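Local coordinates for protein glucose-6-phosphate isomerase (Chlamydia trachomatis D/UW-3/CX, PDB 6OTU) that catalyses the reversible isomerization of glucose 6-phosphate to fructose 6-phosphate, at residues T204-V209 and E238-V243. Numbering follows the deposited sequence.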
loop_
_atom_site.group_PDB
_atom_site.type_symbol
_atom_site.label_atom_id
_atom_site.label_comp_id
_atom_site.label_asym_id
_atom_site.label_seq_id
_atom_site.Cartn_x
_atom_site.Cartn_y
_atom_site.Cartn_z
ATOM N N THR A 204 -28.039 -10.840 6.940
ATOM C CA THR A 204 -26.593 -10.991 6.830
ATOM C C THR A 204 -26.197 -12.443 7.041
ATOM O O THR A 204 -26.644 -13.084 7.995
ATOM C CB THR A 204 -25.862 -10.100 7.847
ATOM O OG1 THR A 204 -26.114 -8.715 7.561
ATOM C CG2 THR A 204 -24.370 -10.346 7.787
ATOM N N LEU A 205 -25.361 -12.950 6.147
ATOM C CA LEU A 205 -24.684 -14.223 6.329
ATOM C C LEU A 205 -23.240 -13.948 6.767
ATOM O O LEU A 205 -22.518 -13.201 6.100
ATOM C CB LEU A 205 -24.725 -15.028 5.024
ATOM C CG LEU A 205 -23.863 -16.294 5.032
ATOM C CD1 LEU A 205 -24.521 -17.348 5.922
ATOM C CD2 LEU A 205 -23.613 -16.831 3.622
ATOM N N VAL A 206 -22.826 -14.521 7.894
ATOM C CA VAL A 206 -21.481 -14.289 8.422
ATOM C C VAL A 206 -20.620 -15.500 8.096
ATOM O O VAL A 206 -20.916 -16.611 8.545
ATOM C CB VAL A 206 -21.500 -14.040 9.938
ATOM C CG1 VAL A 206 -20.065 -13.909 10.462
ATOM C CG2 VAL A 206 -22.338 -12.817 10.280
ATOM N N VAL A 207 -19.547 -15.301 7.345
ATOM C CA VAL A 207 -18.674 -16.395 6.923
ATOM C C VAL A 207 -17.365 -16.263 7.694
ATOM O O VAL A 207 -16.553 -15.368 7.422
ATOM C CB VAL A 207 -18.435 -16.387 5.404
ATOM C CG1 VAL A 207 -17.623 -17.618 4.970
ATOM C CG2 VAL A 207 -19.764 -16.353 4.668
ATOM N N VAL A 208 -17.164 -17.144 8.666
ATOM C CA VAL A 208 -15.937 -17.163 9.454
ATOM C C VAL A 208 -14.930 -18.073 8.755
ATOM O O VAL A 208 -15.155 -19.281 8.612
ATOM C CB VAL A 208 -16.203 -17.631 10.894
ATOM C CG1 VAL A 208 -15.042 -17.241 11.797
ATOM C CG2 VAL A 208 -17.509 -17.047 11.405
ATOM N N VAL A 209 -13.822 -17.492 8.319
ATOM C CA VAL A 209 -12.834 -18.184 7.508
ATOM C C VAL A 209 -11.548 -18.236 8.319
ATOM O O VAL A 209 -10.927 -17.197 8.581
ATOM C CB VAL A 209 -12.618 -17.491 6.151
ATOM C CG1 VAL A 209 -11.573 -18.228 5.332
ATOM C CG2 VAL A 209 -13.939 -17.376 5.383
ATOM N N GLU A 238 -28.219 -19.960 12.556
ATOM C CA GLU A 238 -28.790 -19.882 11.212
ATOM C C GLU A 238 -28.027 -18.922 10.294
ATOM O O GLU A 238 -28.195 -18.985 9.070
ATOM C CB GLU A 238 -30.265 -19.467 11.296
ATOM N N HIS A 239 -27.177 -18.048 10.846
ATOM C CA HIS A 239 -26.509 -17.005 10.074
ATOM C C HIS A 239 -24.999 -17.190 9.919
ATOM O O HIS A 239 -24.370 -16.397 9.199
ATOM C CB HIS A 239 -26.780 -15.631 10.700
ATOM C CG HIS A 239 -28.218 -15.224 10.662
ATOM N ND1 HIS A 239 -28.740 -14.435 9.661
ATOM C CD2 HIS A 239 -29.246 -15.498 11.502
ATOM C CE1 HIS A 239 -30.028 -14.237 9.887
ATOM N NE2 HIS A 239 -30.359 -14.870 10.998
ATOM N N PHE A 240 -24.394 -18.199 10.556
ATOM C CA PHE A 240 -22.940 -18.352 10.571
ATOM C C PHE A 240 -22.510 -19.577 9.775
ATOM O O PHE A 240 -23.020 -20.683 9.991
ATOM C CB PHE A 240 -22.415 -18.428 12.003
ATOM C CG PHE A 240 -22.495 -17.119 12.722
ATOM C CD1 PHE A 240 -23.716 -16.642 13.183
ATOM C CD2 PHE A 240 -21.364 -16.343 12.900
ATOM C CE1 PHE A 240 -23.800 -15.420 13.819
ATOM C CE2 PHE A 240 -21.443 -15.113 13.559
ATOM C CZ PHE A 240 -22.658 -14.655 14.009
ATOM N N VAL A 241 -21.576 -19.360 8.851
ATOM C CA VAL A 241 -20.979 -20.397 8.021
ATOM C C VAL A 241 -19.496 -20.447 8.353
ATOM O O VAL A 241 -18.870 -19.403 8.573
ATOM C CB VAL A 241 -21.212 -20.109 6.518
ATOM C CG1 VAL A 241 -20.179 -20.819 5.636
ATOM C CG2 VAL A 241 -22.632 -20.502 6.116
ATOM N N ALA A 242 -18.935 -21.654 8.425
ATOM C CA ALA A 242 -17.506 -21.800 8.656
ATOM C C ALA A 242 -16.795 -22.322 7.408
ATOM O O ALA A 242 -17.346 -23.104 6.621
ATOM C CB ALA A 242 -17.218 -22.715 9.847
ATOM N N VAL A 243 -15.569 -21.839 7.228
ATOM C CA VAL A 243 -14.635 -22.325 6.224
ATOM C C VAL A 243 -13.343 -22.585 6.980
ATOM O O VAL A 243 -12.732 -21.649 7.502
ATOM C CB VAL A 243 -14.423 -21.319 5.083
ATOM C CG1 VAL A 243 -13.447 -21.855 4.040
ATOM C CG2 VAL A 243 -15.753 -20.979 4.430
#
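Val206 and Val208 use both backbone N and O to bond across the contact: Val206 N donates to His239 O (2.8 Å), in the short 3-10 segment just before strand 240-245, and Val208 N to Val241 O, while Val206 O and Val208 O accept Val241 N and Val243 N. Beyond this parallel ladder's first bond, the imidazole of His239 serves a carbonyl at the strand's start: ND1 donates to Thr204 O (3.0 Å), which lies near the ring plane, a chi2 of -95° turning ND1 that way. Beta-branched valines suit these extended backbones. On one face the flat Phe240 ring offers Val206 a broad apolar surface; Val206 CB sits over it, off toward the rim, 4.0 Å from the centroid in a CH-pi contact, while Val208 CG2 meets the ring's edge. The other face carries Leu205, Val207, Val209, Val241 and Val243; Leu205 CD1 reaches Val241 CG2 (3.7 Å), and Val207 CG1 touches Val243 CG2. Helix 216-231 covers the Phe240 face, where Tyr229 meets that ring edge-to-face, and helix 275-285 covers Val207, Val209 and Val243. Strand 204-209, helix 216-231 and strand 240-245 form a beta-alpha-beta crossover in the five-stranded parallel sheet of a sugar isomerase (SIS) domain, with bound glucose-6-phosphate close to the Val209 end.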